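Local structure of coatomer subunit delta (Saccharomyces cerevisiae, 5FJZ) at residues Asp215-Ser223 with Leu262-Gln270. The protein serves as the delta subunit of the coatomer coat of Golgi-derived vesicles, its mu-homology domain binding tryptophan-based motifs such as that of Dsl1. Numbering follows the deposited sequence.
Sequences DALYPMTVS and LKSDEYLVQ
Val269 O takes the Met220 N-H at 2.9 Å, in the carbonyl plane. Pro219 CA adds a C-H...O contact to this oxygen at 3.1 Å. The Tyr218 ring turns its edge to it as well, CD1 lying 3.5 Å from Val269 O. Val269 N returns a straighter bond to Met220 O, closing the hydrogen-bonded pair of an antiparallel bridge; Thr221 and Leu268 form the non-hydrogen-bonded pair beside it, and Val222 N reaches Tyr267 O at 2.9 Å. These bonds join strands 220-229 and 257-269, neighbours in the long sheet of the mu-homology domain, close to the chain's C-terminus. With CG anti to its carbonyl carbon (chi1 -66°), Tyr218 brings CE1 to 3.8 Å from Val269 CG2; its hydroxyl is hydrogen-bonded to Thr127 OG1, and the ring has a cation-pi contact with Arg29. An alanine in place of Tyr218 would remove this ring and is likely to open a gap against Val269 CG2 and leave Thr127 OG1 without its phenol partner. Pro219 CB lies 4.1 Å from Leu268 CG. At the corner of 262-270 a water spans a local break in the ladder, donating to Val222 O and Asp265 O and accepting from Ser264 OG, which also bonds Phe224 N.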
ATOM      1  N   ASP A 215      22.577  11.208 -14.377  1.00 28.02           N
ATOM      2  CA  ASP A 215      21.822  10.904 -13.139  1.00 26.70           C
ATOM      3  C   ASP A 215      20.459  10.234 -13.437  1.00 22.02           C
ATOM      4  O   ASP A 215      19.937   9.566 -12.569  1.00 21.01           O
ATOM      5  CB  ASP A 215      21.604  12.104 -12.242  1.00 29.15           C
ATOM      6  CG  ASP A 215      22.875  12.652 -11.623  1.00 35.08           C
ATOM      7  OD1 ASP A 215      23.824  11.879 -11.357  1.00 33.03           O
ATOM      8  OD2 ASP A 215      22.912  13.887 -11.418  1.00 32.12           O
ATOM      9  N   ALA A 216      19.987  10.312 -14.674  1.00 21.84           N
ATOM     10  CA  ALA A 216      18.752   9.713 -15.116  1.00 21.88           C
ATOM     11  C   ALA A 216      18.849   8.215 -15.261  1.00 22.26           C
ATOM     12  O   ALA A 216      17.843   7.492 -15.320  1.00 21.90           O
ATOM     13  CB  ALA A 216      18.362  10.281 -16.476  1.00 25.20           C
ATOM     14  N   LEU A 217      20.089   7.723 -15.309  1.00 17.78           N
ATOM     15  CA  LEU A 217      20.302   6.311 -15.433  1.00 19.11           C
ATOM     16  C   LEU A 217      20.095   5.614 -14.087  1.00 17.26           C
ATOM     17  O   LEU A 217      20.187   4.402 -14.025  1.00 16.84           O
ATOM     18  CB  LEU A 217      21.739   6.045 -15.935  1.00 18.69           C
ATOM     19  CG  LEU A 217      22.191   6.528 -17.301  1.00 18.91           C
ATOM     20  CD1 LEU A 217      23.729   6.387 -17.382  1.00 21.41           C
ATOM     21  CD2 LEU A 217      21.552   5.705 -18.374  1.00 18.36           C
ATOM     22  N   TYR A 218      19.917   6.377 -12.990  1.00 16.96           N
ATOM     23  CA  TYR A 218      19.852   5.796 -11.659  1.00 18.48           C
ATOM     24  C   TYR A 218      18.486   6.088 -10.982  1.00 21.98           C
ATOM     25  O   TYR A 218      17.842   7.069 -11.351  1.00 20.85           O
ATOM     26  CB  TYR A 218      20.984   6.358 -10.795  1.00 18.93           C
ATOM     27  CG  TYR A 218      22.322   5.939 -11.263  1.00 17.62           C
ATOM     28  CD1 TYR A 218      22.889   4.758 -10.873  1.00 17.77           C
ATOM     29  CD2 TYR A 218      23.072   6.790 -12.075  1.00 18.80           C
ATOM     30  CE1 TYR A 218      24.151   4.373 -11.366  1.00 18.32           C
ATOM     31  CE2 TYR A 218      24.289   6.409 -12.601  1.00 17.56           C
ATOM     32  CZ  TYR A 218      24.826   5.213 -12.244  1.00 18.01           C
ATOM     33  OH  TYR A 218      26.071   4.863 -12.730  1.00 15.39           O
ATOM     34  N   PRO A 219      17.996   5.229 -10.057  1.00 20.66           N
ATOM     35  CA  PRO A 219      18.559   3.946  -9.573  1.00 20.45           C
ATOM     36  C   PRO A 219      18.529   2.803 -10.606  1.00 17.89           C
ATOM     37  O   PRO A 219      17.557   2.597 -11.344  1.00 17.61           O
ATOM     38  CB  PRO A 219      17.741   3.672  -8.341  1.00 20.55           C
ATOM     39  CG  PRO A 219      16.371   4.341  -8.583  1.00 23.00           C
ATOM     40  CD  PRO A 219      16.620   5.484  -9.524  1.00 22.80           C
ATOM     41  N   MET A 220      19.592   2.037 -10.683  1.00 19.27           N
ATOM     42  CA  MET A 220      19.578   0.805 -11.437  1.00 20.19           C
ATOM     43  C   MET A 220      19.202  -0.338 -10.481  1.00 18.71           C
ATOM     44  O   MET A 220      19.782  -0.470  -9.404  1.00 21.29           O
ATOM     45  CB  MET A 220      20.980   0.525 -12.027  1.00 19.45           C
ATOM     46  CG  MET A 220      21.481   1.611 -12.958  1.00 21.21           C
ATOM     47  SD  MET A 220      23.099   1.239 -13.678  1.00 22.68           S
ATOM     48  CE  MET A 220      23.361   2.736 -14.639  1.00 24.84           C
ATOM     49  N   THR A 221      18.278  -1.187 -10.904  1.00 17.97           N
ATOM     50  CA  THR A 221      17.761  -2.224 -10.060  1.00 19.71           C
ATOM     51  C   THR A 221      18.176  -3.562 -10.593  1.00 19.87           C
ATOM     52  O   THR A 221      18.205  -3.795 -11.822  1.00 23.76           O
ATOM     53  CB  THR A 221      16.227  -2.165 -10.006  1.00 23.44           C
ATOM     54  OG1 THR A 221      15.842  -0.950  -9.387  1.00 25.32           O
ATOM     55  CG2 THR A 221      15.663  -3.282  -9.196  1.00 27.18           C
ATOM     56  N   VAL A 222      18.446  -4.480  -9.709  1.00 18.49           N
ATOM     57  CA  VAL A 222      18.719  -5.865 -10.090  1.00 19.69           C
ATOM     58  C   VAL A 222      17.650  -6.824  -9.508  1.00 18.67           C
ATOM     59  O   VAL A 222      17.184  -6.620  -8.356  1.00 19.68           O
ATOM     60  CB  VAL A 222      20.109  -6.325  -9.679  1.00 23.06           C
ATOM     61  CG1 VAL A 222      20.271  -6.328  -8.187  1.00 26.18           C
ATOM     62  CG2 VAL A 222      20.369  -7.732 -10.172  1.00 25.68           C
ATOM     63  N   SER A 223      17.298  -7.823 -10.304  1.00 17.36           N
ATOM     64  CA  SER A 223      16.284  -8.802  -9.935  0.50 18.67           C
ATOM     65  C   SER A 223      16.832 -10.205 -10.147  1.00 18.94           C
ATOM     66  O   SER A 223      17.274 -10.538 -11.275  1.00 18.31           O
ATOM     67  CB  SER A 223      15.044  -8.549 -10.823  0.50 18.93           C
ATOM     68  OG  SER A 223      13.978  -9.442 -10.507  0.50 19.06           O
ATOM     69  N   LEU A 262      15.874 -17.674  -2.169  1.00 18.14           N
ATOM     70  CA  LEU A 262      16.440 -16.327  -1.956  1.00 17.83           C
ATOM     71  C   LEU A 262      16.076 -15.478  -3.155  1.00 18.55           C
ATOM     72  O   LEU A 262      16.152 -15.987  -4.304  1.00 17.25           O
ATOM     73  CB  LEU A 262      17.949 -16.369  -1.840  1.00 22.13           C
ATOM     74  CG  LEU A 262      18.653 -15.031  -1.609  1.00 20.43           C
ATOM     75  CD1 LEU A 262      18.401 -14.474  -0.237  1.00 19.24           C
ATOM     76  CD2 LEU A 262      20.157 -15.224  -1.833  1.00 23.31           C
ATOM     77  N   LYS A 263      15.462 -14.333  -2.884  1.00 16.55           N
ATOM     78  CA  LYS A 263      14.873 -13.428  -3.837  1.00 20.24           C
ATOM     79  C   LYS A 263      15.398 -12.040  -3.459  1.00 18.93           C
ATOM     80  O   LYS A 263      15.404 -11.647  -2.271  1.00 14.79           O
ATOM     81  CB  LYS A 263      13.340 -13.471  -3.763  1.00 27.08           C
ATOM     82  CG  LYS A 263      12.566 -12.634  -4.762  1.00 33.56           C
ATOM     83  CD  LYS A 263      11.029 -12.807  -4.708  1.00 39.66           C
ATOM     84  CE  LYS A 263      10.321 -11.864  -5.616  1.00 41.81           C
ATOM     85  NZ  LYS A 263       9.721 -12.581  -6.750  1.00 45.26           N
ATOM     86  N   SER A 264      15.836 -11.282  -4.465  1.00 15.39           N
ATOM     87  CA  SER A 264      16.008  -9.827  -4.287  1.00 14.81           C
ATOM     88  C   SER A 264      14.672  -9.094  -4.143  1.00 15.84           C
ATOM     89  O   SER A 264      13.653  -9.506  -4.637  1.00 19.54           O
ATOM     90  CB  SER A 264      16.794  -9.216  -5.450  1.00 17.13           C
ATOM     91  OG  SER A 264      16.078  -9.419  -6.694  1.00 16.41           O
ATOM     92  N   ASP A 265      14.666  -7.998  -3.430  1.00 15.58           N
ATOM     93  CA  ASP A 265      13.513  -7.046  -3.429  1.00 16.91           C
ATOM     94  C   ASP A 265      14.063  -5.660  -3.821  1.00 17.25           C
ATOM     95  O   ASP A 265      14.279  -5.396  -5.002  1.00 20.30           O
ATOM     96  CB  ASP A 265      12.796  -7.136  -2.089  1.00 19.33           C
ATOM     97  CG  ASP A 265      11.556  -6.205  -2.025  1.00 27.51           C
ATOM     98  OD1 ASP A 265      11.170  -5.678  -3.068  1.00 25.29           O
ATOM     99  OD2 ASP A 265      11.073  -5.912  -0.929  1.00 33.06           O
ATOM    100  N   GLU A 266      14.381  -4.796  -2.889  1.00 15.55           N
ATOM    101  CA  GLU A 266      14.904  -3.477  -3.207  1.00 17.16           C
ATOM    102  C   GLU A 266      16.449  -3.528  -3.262  1.00 15.41           C
ATOM    103  O   GLU A 266      17.073  -3.403  -2.265  1.00 13.59           O
ATOM    104  CB  GLU A 266      14.428  -2.442  -2.191  1.00 20.02           C
ATOM    105  CG  GLU A 266      12.898  -2.236  -2.237  1.00 27.11           C
ATOM    106  CD  GLU A 266      12.338  -1.209  -1.221  1.00 35.45           C
ATOM    107  OE1 GLU A 266      13.080  -0.665  -0.360  1.00 33.89           O
ATOM    108  OE2 GLU A 266      11.108  -0.999  -1.229  1.00 43.41           O
ATOM    109  N   TYR A 267      16.968  -3.837  -4.447  1.00 14.36           N
ATOM    110  CA  TYR A 267      18.312  -4.262  -4.629  1.00 14.64           C
ATOM    111  C   TYR A 267      18.821  -3.344  -5.727  1.00 16.01           C
ATOM    112  O   TYR A 267      18.566  -3.575  -6.931  1.00 17.37           O
ATOM    113  CB  TYR A 267      18.446  -5.687  -4.991  1.00 15.86           C
ATOM    114  CG  TYR A 267      19.744  -6.353  -4.559  1.00 15.63           C
ATOM    115  CD1 TYR A 267      20.925  -6.135  -5.282  1.00 15.87           C
ATOM    116  CD2 TYR A 267      19.773  -7.302  -3.552  1.00 13.66           C
ATOM    117  CE1 TYR A 267      22.091  -6.811  -4.961  1.00 16.29           C
ATOM    118  CE2 TYR A 267      20.939  -7.984  -3.223  1.00 15.28           C
ATOM    119  CZ  TYR A 267      22.110  -7.691  -3.889  1.00 15.49           C
ATOM    120  OH  TYR A 267      23.298  -8.352  -3.556  1.00 17.16           O
ATOM    121  N   LEU A 268      19.492  -2.287  -5.311  1.00 13.33           N
ATOM    122  CA  LEU A 268      19.818  -1.237  -6.245  1.00 14.94           C
ATOM    123  C   LEU A 268      21.112  -0.389  -6.084  1.00 16.59           C
ATOM    124  O   LEU A 268      21.638  -0.299  -5.046  1.00 14.95           O
ATOM    125  CB  LEU A 268      18.647  -0.266  -6.315  1.00 17.43           C
ATOM    126  CG  LEU A 268      18.287   0.852  -5.351  1.00 25.48           C
ATOM    127  CD1 LEU A 268      16.797   0.708  -5.048  1.00 32.62           C
ATOM    128  CD2 LEU A 268      19.039   0.941  -4.075  1.00 31.95           C
ATOM    129  N   VAL A 269      21.469   0.278  -7.171  1.00 14.91           N
ATOM    130  CA  VAL A 269      22.552   1.251  -7.202  1.00 18.61           C
ATOM    131  C   VAL A 269      22.015   2.606  -7.512  1.00 16.86           C
ATOM    132  O   VAL A 269      21.271   2.844  -8.452  1.00 16.84           O
ATOM    133  CB  VAL A 269      23.869   0.749  -7.846  1.00 18.96           C
ATOM    134  CG1 VAL A 269      23.731  -0.536  -8.579  1.00 20.11           C
ATOM    135  CG2 VAL A 269      24.667   1.836  -8.563  1.00 19.63           C
ATOM    136  N   GLN A 270      22.430   3.544  -6.710  1.00 22.20           N
ATOM    137  CA  GLN A 270      21.837   4.835  -6.676  1.00 29.01           C
ATOM    138  C   GLN A 270      22.899   5.931  -6.586  1.00 33.82           C
ATOM    139  O   GLN A 270      22.802   6.962  -7.242  1.00 33.75           O
ATOM    140  CB  GLN A 270      20.977   4.828  -5.415  1.00 32.91           C
ATOM    141  CG  GLN A 270      20.176   6.029  -5.091  1.00 39.45           C
ATOM    142  CD  GLN A 270      18.753   5.621  -4.840  1.00 32.58           C
ATOM    143  OE1 GLN A 270      18.436   4.939  -3.867  1.00 42.59           O
ATOM    144  NE2 GLN A 270      17.898   5.961  -5.771  1.00 35.47           N
ATOM    145  OXT GLN A 270      23.765   5.798  -5.712  1.00 44.70           O
TER
HETATM  146  O   HOH W   1      14.890  -7.095  -6.956  1.00 17.03           O
HETATM  147  O   HOH W   2      13.342 -10.814  -7.447  1.00 22.23           O